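Local atomic coordinates of rhodanese domain-containing protein (Thermoplasma volcanium GSS1, PDB entry 3GK5), a protein that is of unknown function but carries a rhodanese-like domain, present in this chain and of a family that includes sulfurtransferases. Residues Ile51-Asp55 against Lys56-Val60; Ala71-Phe74 against Leu75-Leu78; Gln90-Glu94 against Glu95-Val99. All coordinates share one frame; numbering follows the deposited sequence.

Interaction 1 (Ile51-Asp55 against Lys56-Val60)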
loop_
_atom_site.group_PDB
_atom_site.type_symbol
_atom_site.label_atom_id
_atom_site.label_comp_id
_atom_site.label_asym_id
_atom_site.label_seq_id
_atom_site.Cartn_x
_atom_site.Cartn_y
_atom_site.Cartn_z
ATOM N N ILE A 51 -3.304 -14.491 -0.834
ATOM C CA ILE A 51 -1.864 -14.583 -1.014
ATOM C C ILE A 51 -1.129 -13.762 0.038
ATOM O O ILE A 51 0.087 -13.853 0.166
ATOM C CB ILE A 51 -1.476 -14.081 -2.405
ATOM C CG1 ILE A 51 -2.463 -14.647 -3.435
ATOM C CG2 ILE A 51 -0.057 -14.510 -2.734
ATOM C CD1 ILE A 51 -2.293 -14.087 -4.834
ATOM N N LEU A 52 -1.877 -12.970 0.796
ATOM C CA LEU A 52 -1.301 -12.127 1.833
ATOM C C LEU A 52 -0.958 -12.887 3.112
ATOM O O LEU A 52 -1.735 -13.725 3.572
ATOM C CB LEU A 52 -2.269 -10.986 2.153
ATOM C CG LEU A 52 -2.182 -9.721 1.297
ATOM C CD1 LEU A 52 -1.617 -10.022 -0.073
ATOM C CD2 LEU A 52 -3.561 -9.100 1.193
ATOM N N GLU A 53 0.209 -12.587 3.680
ATOM C CA GLU A 53 0.667 -13.226 4.917
ATOM C C GLU A 53 -0.027 -12.620 6.124
ATOM O O GLU A 53 -0.201 -11.404 6.206
ATOM C CB GLU A 53 2.175 -13.049 5.096
ATOM C CG GLU A 53 3.010 -14.227 4.670
ATOM C CD GLU A 53 2.956 -14.465 3.189
ATOM O OE1 GLU A 53 1.865 -14.793 2.677
ATOM O OE2 GLU A 53 4.008 -14.318 2.533
ATOM N N ARG A 54 -0.393 -13.467 7.077
ATOM C CA ARG A 54 -1.075 -13.005 8.277
ATOM C C ARG A 54 -0.070 -12.466 9.282
ATOM O O ARG A 54 -0.394 -11.612 10.111
ATOM C CB ARG A 54 -1.859 -14.160 8.901
ATOM C CG ARG A 54 -2.787 -13.751 10.023
ATOM C CD ARG A 54 -3.440 -14.976 10.632
ATOM N NE ARG A 54 -4.515 -14.639 11.561
ATOM C CZ ARG A 54 -5.232 -15.542 12.221
ATOM N NH1 ARG A 54 -4.982 -16.835 12.054
ATOM N NH2 ARG A 54 -6.202 -15.158 13.041
ATOM N N ASP A 55 1.156 -12.974 9.190
ATOM C CA ASP A 55 2.242 -12.578 10.079
ATOM C C ASP A 55 2.990 -11.347 9.583
ATOM O O ASP A 55 4.146 -11.133 9.948
ATOM C CB ASP A 55 3.236 -13.725 10.226
ATOM C CG ASP A 55 3.901 -14.079 8.917
ATOM O OD1 ASP A 55 3.186 -14.456 7.968
ATOM O OD2 ASP A 55 5.141 -13.984 8.834
ATOM N N LYS A 56 2.342 -10.543 8.750
ATOM C CA LYS A 56 2.978 -9.341 8.246
ATOM C C LYS A 56 2.161 -8.108 8.536
ATOM O O LYS A 56 0.955 -8.187 8.757
ATOM C CB LYS A 56 3.219 -9.440 6.742
ATOM C CG LYS A 56 4.357 -10.349 6.380
ATOM C CD LYS A 56 4.459 -10.492 4.889
ATOM C CE LYS A 56 5.456 -11.566 4.513
ATOM N NZ LYS A 56 5.252 -11.956 3.087
ATOM N N LYS A 57 2.846 -6.969 8.546
ATOM C CA LYS A 57 2.233 -5.666 8.785
ATOM C C LYS A 57 2.227 -4.965 7.432
ATOM O O LYS A 57 3.267 -4.526 6.949
ATOM C CB LYS A 57 3.084 -4.877 9.781
ATOM C CG LYS A 57 2.596 -3.472 10.093
ATOM C CD LYS A 57 1.455 -3.485 11.091
ATOM C CE LYS A 57 1.623 -2.395 12.162
ATOM N NZ LYS A 57 1.390 -1.005 11.653
ATOM N N TYR A 58 1.057 -4.864 6.817
ATOM C CA TYR A 58 0.956 -4.235 5.509
ATOM C C TYR A 58 0.599 -2.755 5.518
ATOM O O TYR A 58 -0.162 -2.284 6.365
ATOM C CB TYR A 58 -0.065 -4.978 4.643
ATOM C CG TYR A 58 0.335 -6.391 4.274
ATOM C CD1 TYR A 58 -0.159 -7.494 4.982
ATOM C CD2 TYR A 58 1.192 -6.627 3.201
ATOM C CE1 TYR A 58 0.192 -8.794 4.620
ATOM C CE2 TYR A 58 1.547 -7.918 2.833
ATOM C CZ TYR A 58 1.049 -8.992 3.539
ATOM O OH TYR A 58 1.416 -10.259 3.162
ATOM N N ALA A 59 1.164 -2.037 4.556
ATOM C CA ALA A 59 0.904 -0.616 4.376
ATOM C C ALA A 59 0.270 -0.505 2.984
ATOM O O ALA A 59 0.953 -0.640 1.963
ATOM C CB ALA A 59 2.222 0.183 4.448
ATOM N N VAL A 60 -1.038 -0.278 2.946
ATOM C CA VAL A 60 -1.759 -0.199 1.678
ATOM C C VAL A 60 -1.664 1.176 1.071
ATOM O O VAL A 60 -2.106 2.165 1.655
ATOM C CB VAL A 60 -3.244 -0.540 1.846
ATOM C CG1 VAL A 60 -3.858 -0.808 0.487
ATOM C CG2 VAL A 60 -3.402 -1.722 2.758
HETATM O O HOH W 1 -1.448 -9.596 8.227
#

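Interaction 2 (Ala71-Phe74 against Leu75-Leu78)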
loop_
_atom_site.group_PDB
_atom_site.type_symbol
_atom_site.label_atom_id
_atom_site.label_comp_id
_atom_site.label_asym_id
_atom_site.label_seq_id
_atom_site.Cartn_x
_atom_site.Cartn_y
_atom_site.Cartn_z
ATOM N N ALA A 71 -9.701 -0.718 0.436
ATOM C CA ALA A 71 -9.020 -1.998 0.592
ATOM C C ALA A 71 -8.778 -2.296 2.075
ATOM O O ALA A 71 -8.893 -3.435 2.520
ATOM C CB ALA A 71 -7.687 -1.983 -0.156
ATOM N N VAL A 72 -8.437 -1.269 2.839
ATOM C CA VAL A 72 -8.180 -1.464 4.248
ATOM C C VAL A 72 -9.402 -1.954 5.008
ATOM O O VAL A 72 -9.305 -2.878 5.805
ATOM C CB VAL A 72 -7.676 -0.180 4.893
ATOM C CG1 VAL A 72 -7.514 -0.393 6.390
ATOM C CG2 VAL A 72 -6.347 0.218 4.268
ATOM N N GLU A 73 -10.553 -1.337 4.757
ATOM C CA GLU A 73 -11.792 -1.717 5.430
ATOM C C GLU A 73 -12.138 -3.171 5.128
ATOM O O GLU A 73 -12.759 -3.853 5.935
ATOM C CB GLU A 73 -12.938 -0.808 4.967
ATOM C CG GLU A 73 -13.446 0.177 6.018
ATOM C CD GLU A 73 -14.242 -0.507 7.118
ATOM O OE1 GLU A 73 -13.641 -1.222 7.944
ATOM O OE2 GLU A 73 -15.478 -0.342 7.153
ATOM N N PHE A 74 -11.726 -3.633 3.954
ATOM C CA PHE A 74 -11.987 -4.995 3.527
ATOM C C PHE A 74 -11.055 -5.992 4.214
ATOM O O PHE A 74 -11.507 -6.965 4.811
ATOM C CB PHE A 74 -11.823 -5.081 2.007
ATOM C CG PHE A 74 -12.035 -6.459 1.444
ATOM C CD1 PHE A 74 -13.277 -7.081 1.527
ATOM C CD2 PHE A 74 -10.986 -7.135 0.820
ATOM C CE1 PHE A 74 -13.472 -8.361 1.000
ATOM C CE2 PHE A 74 -11.167 -8.407 0.291
ATOM C CZ PHE A 74 -12.414 -9.025 0.380
ATOM N N LEU A 75 -9.754 -5.745 4.143
ATOM C CA LEU A 75 -8.788 -6.659 4.739
ATOM C C LEU A 75 -8.726 -6.570 6.263
ATOM O O LEU A 75 -8.219 -7.480 6.917
ATOM C CB LEU A 75 -7.397 -6.394 4.161
ATOM C CG LEU A 75 -7.284 -6.362 2.637
ATOM C CD1 LEU A 75 -5.897 -5.878 2.261
ATOM C CD2 LEU A 75 -7.560 -7.740 2.051
ATOM N N SER A 76 -9.232 -5.476 6.826
ATOM C CA SER A 76 -9.208 -5.295 8.271
ATOM C C SER A 76 -10.197 -6.230 8.949
ATOM O O SER A 76 -9.947 -6.723 10.047
ATOM C CB SER A 76 -9.550 -3.848 8.642
ATOM O OG SER A 76 -10.933 -3.602 8.476
ATOM N N GLN A 77 -11.324 -6.476 8.295
ATOM C CA GLN A 77 -12.336 -7.348 8.869
ATOM C C GLN A 77 -11.968 -8.809 8.661
ATOM O O GLN A 77 -12.601 -9.696 9.220
ATOM C CB GLN A 77 -13.703 -7.066 8.240
ATOM C CG GLN A 77 -14.101 -5.596 8.231
ATOM C CD GLN A 77 -15.435 -5.364 7.540
ATOM O OE1 GLN A 77 -16.468 -5.871 7.982
ATOM N NE2 GLN A 77 -15.419 -4.600 6.446
ATOM N N LEU A 78 -10.944 -9.061 7.851
ATOM C CA LEU A 78 -10.514 -10.430 7.595
ATOM C C LEU A 78 -9.360 -10.803 8.519
ATOM O O LEU A 78 -8.670 -11.803 8.299
ATOM C CB LEU A 78 -10.088 -10.598 6.135
ATOM C CG LEU A 78 -11.165 -10.331 5.081
ATOM C CD1 LEU A 78 -10.527 -10.255 3.714
ATOM C CD2 LEU A 78 -12.228 -11.421 5.133
#

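Interaction 3 (Gln90-Glu94 against Glu95-Val99)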
loop_
_atom_site.group_PDB
_atom_site.type_symbol
_atom_site.label_atom_id
_atom_site.label_comp_id
_atom_site.label_asym_id
_atom_site.label_seq_id
_atom_site.Cartn_x
_atom_site.Cartn_y
_atom_site.Cartn_z
ATOM N N GLN A 90 1.256 9.647 -4.203
ATOM C CA GLN A 90 1.380 11.014 -4.679
ATOM C C GLN A 90 2.055 11.799 -3.559
ATOM O O GLN A 90 3.068 12.452 -3.775
ATOM C CB GLN A 90 -0.001 11.609 -4.971
ATOM C CG GLN A 90 0.009 13.116 -5.207
ATOM C CD GLN A 90 -1.389 13.713 -5.321
ATOM O OE1 GLN A 90 -2.228 13.540 -4.435
ATOM N NE2 GLN A 90 -1.638 14.433 -6.411
ATOM N N SER A 91 1.488 11.708 -2.360
ATOM C CA SER A 91 2.020 12.397 -1.195
ATOM C C SER A 91 3.442 11.933 -0.926
ATOM O O SER A 91 4.332 12.734 -0.647
ATOM C CB SER A 91 1.140 12.106 0.020
ATOM O OG SER A 91 1.739 12.574 1.217
ATOM N N TRP A 92 3.648 10.627 -1.015
ATOM C CA TRP A 92 4.961 10.036 -0.794
ATOM C C TRP A 92 6.029 10.703 -1.663
ATOM O O TRP A 92 7.128 11.000 -1.193
ATOM C CB TRP A 92 4.875 8.532 -1.076
ATOM C CG TRP A 92 6.177 7.831 -1.194
ATOM C CD1 TRP A 92 6.994 7.792 -2.288
ATOM C CD2 TRP A 92 6.813 7.038 -0.190
ATOM N NE1 TRP A 92 8.099 7.020 -2.029
ATOM C CE2 TRP A 92 8.015 6.546 -0.746
ATOM C CE3 TRP A 92 6.487 6.696 1.131
ATOM C CZ2 TRP A 92 8.891 5.728 -0.032
ATOM C CZ3 TRP A 92 7.357 5.885 1.843
ATOM C CH2 TRP A 92 8.552 5.408 1.257
ATOM N N ILE A 93 5.690 10.940 -2.928
ATOM C CA ILE A 93 6.600 11.572 -3.880
ATOM C C ILE A 93 6.726 13.074 -3.629
ATOM O O ILE A 93 7.827 13.632 -3.686
ATOM C CB ILE A 93 6.122 11.329 -5.333
ATOM C CG1 ILE A 93 6.269 9.839 -5.664
ATOM C CG2 ILE A 93 6.903 12.212 -6.316
ATOM C CD1 ILE A 93 5.849 9.470 -7.063
ATOM N N GLU A 94 5.602 13.723 -3.341
ATOM C CA GLU A 94 5.606 15.160 -3.073
ATOM C C GLU A 94 6.545 15.471 -1.917
ATOM O O GLU A 94 7.195 16.513 -1.907
ATOM C CB GLU A 94 4.198 15.651 -2.715
ATOM C CG GLU A 94 3.163 15.523 -3.824
ATOM C CD GLU A 94 3.437 16.444 -4.998
ATOM O OE1 GLU A 94 4.462 16.246 -5.691
ATOM O OE2 GLU A 94 2.628 17.371 -5.226
ATOM N N GLU A 95 6.607 14.565 -0.944
ATOM C CA GLU A 95 7.462 14.760 0.217
ATOM C C GLU A 95 8.908 14.380 -0.060
ATOM O O GLU A 95 9.752 14.426 0.834
ATOM C CB GLU A 95 6.944 13.958 1.408
ATOM C CG GLU A 95 6.326 14.811 2.496
ATOM C CD GLU A 95 4.858 15.078 2.277
ATOM O OE1 GLU A 95 4.318 15.994 2.930
ATOM O OE2 GLU A 95 4.230 14.368 1.466
ATOM N N GLY A 96 9.191 14.000 -1.301
ATOM C CA GLY A 96 10.549 13.638 -1.666
ATOM C C GLY A 96 11.016 12.306 -1.115
ATOM O O GLY A 96 12.031 12.225 -0.432
ATOM N N TYR A 97 10.277 11.246 -1.402
ATOM C CA TYR A 97 10.677 9.941 -0.920
ATOM C C TYR A 97 11.075 9.031 -2.070
ATOM O O TYR A 97 10.531 9.112 -3.168
ATOM C CB TYR A 97 9.570 9.335 -0.073
ATOM C CG TYR A 97 9.494 9.937 1.316
ATOM C CD1 TYR A 97 8.313 10.509 1.786
ATOM C CD2 TYR A 97 10.593 9.900 2.171
ATOM C CE1 TYR A 97 8.225 11.021 3.080
ATOM C CE2 TYR A 97 10.518 10.407 3.465
ATOM C CZ TYR A 97 9.332 10.960 3.914
ATOM O OH TYR A 97 9.247 11.409 5.209
ATOM N N PRO A 98 12.047 8.148 -1.826
ATOM C CA PRO A 98 12.555 7.211 -2.827
ATOM C C PRO A 98 11.508 6.323 -3.492
ATOM O O PRO A 98 10.690 5.667 -2.832
ATOM C CB PRO A 98 13.594 6.414 -2.049
ATOM C CG PRO A 98 13.025 6.388 -0.671
ATOM C CD PRO A 98 12.569 7.815 -0.490
ATOM N N VAL A 99 11.552 6.312 -4.817
ATOM C CA VAL A 99 10.642 5.514 -5.612
ATOM C C VAL A 99 11.456 4.793 -6.689
ATOM O O VAL A 99 12.475 5.302 -7.152
ATOM C CB VAL A 99 9.526 6.418 -6.223
ATOM C CG1 VAL A 99 9.974 7.022 -7.546
ATOM C CG2 VAL A 99 8.252 5.629 -6.363
HETATM O O HOH W 2 9.863 11.597 -4.271
#

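Interaction 1 (Ile51-Asp55 against Lys56-Val60)
The phenol oxygen of Y58 receives the backbone N-H of E53: N to OH is 2.7 Å, with 150° at the hydrogen. With CG opposite the carbonyl carbon (chi1 -66°), the tyrosine ring reaches back from the strand to the loop before it. There L52 lies over one face, its CG 4.0 Å from Y58 CZ, while E53 O sits in the ring plane at the edge, 3.1 Å from Y58 CE1. One residue thus fills a buried place and ties down the loop backbone through its only polar side-chain atom. At the surface, E53 and K56 run alongside each other in a common direction. K56 CD rests 3.4 Å from E53 CB, and beyond it NZ makes a salt bridge to E53 OE2 of 2.7 Å, arriving from above the carboxylate plane, 45° out of it. Inside the turn, a water donates to R54 O and K56 O, though acceptors outnumber its protons. L52 also meets L75 of helix 66-76, and Y58 packs on T19 and I82 of the flanking strands. Such a loop, folded onto the incoming residues of the central parallel strand 58-61, belongs to the alpha/beta architecture of the rhodanese fold.

Interaction 2 (Ala71-Phe74 against Leu75-Leu78)
Over one face of the F74 ring lies L78 CD1, 4.1 Å from the ring centroid and only 19° off the normal, a CH-pi contact nearer the ring's margin than its middle; L75 CD2 comes against the ring at CD2 of F74, 3.7 Å away. This is the C-terminal part of helix 66-76, the helix of the beta-alpha-beta unit that links strands 58-61 and 82-85 in the rhodanese fold. F74 turns CG away from its own N, next to the carbonyl carbon (chi1 179°), which brings the ring down beside the residues that follow it and lets two leucines use it as a shared apolar surface.

A second flat group, the amide of Q77, works on the polar side, where its NE2 donates to E73 O at 2.8 Å with E73 O almost exactly in the amide plane, but the donor stands 41° above the carbonyl plane of E73. A side chain thus takes a carbonyl oxygen near the helix end. S76 OG is close to the same E73 O, yet V72 O also lies near it, so the destination of its proton is not settled. Regular helical bonds still run from L75 N to A71 O and from S76 N to V72 O. A71 and V72 pack on V60, and V72 and S76 on I82, so this side faces the sheet; L75 and the exposed L78 reach W49. The aliphatic part of Q77 also stays near the acceptor, its CG 3.2 Å from E73 O.

Interaction 3 (Gln90-Glu94 against Glu95-Val99)
Helix 88-94 ends in a Schellman motif, in which G96 takes a positive phi of 73° and its N-H turns back to I93 O at 2.8 Å, while Y97 N makes a weak bond to W92 O. Before this reversal, E95 N still bonds to S91 O in the helical manner. The side chains then fasten the outgoing chain to the helix through W92. Its chi1 of 167° sets CG opposite the backbone N and turns the indole toward the outgoing chain, where Y97 CB lies over the five-membered ring, 3.4 Å from its centroid. NE1 donates to P98 O at 3.0 Å; the acceptor is in the indole plane, but the donor stands well above the carbonyl plane. The Y97 ring itself continues past the indole obliquely, the two planes 41° apart. With an alanine in place of W92, P98 O would probably be left without its indole donor and a gap would open beneath Y97 CB. A water links the two arms of the turn by donating to I93 O and Y97 O. S91 OG lies 3.1 Å from E95 OE2, but its proton has another acceptor within reach. Beyond the turn lies helix 8-13: W92 and P98 both touch Y12, whose ring also meets that of Y97, and Y97 packs on A8 and A9.

Overall arrangement
Interactions 1 and 2 belong together: strand 58-61 and helix 66-76 are consecutive, and the two contacts touch, as where V60 CG2 meets V72 CG2 at 3.8 Å. Interaction 3 stands apart across the chain's centre, its own centre about 22 Å from that of interaction 1 and about 25 Å from that of interaction 2, and touches neither. Interaction 2 is partly buried; the other two are surface contacts, each with one buried aromatic residue. Their chemistry follows position. In the loop of 51-60, a salt bridge accompanies a tyrosine hydroxyl. Near the C-terminal part of helix 66-76 a glutamine amide takes a backbone oxygen; after helix 88-94 the chain reverses and an indole N-H binds it.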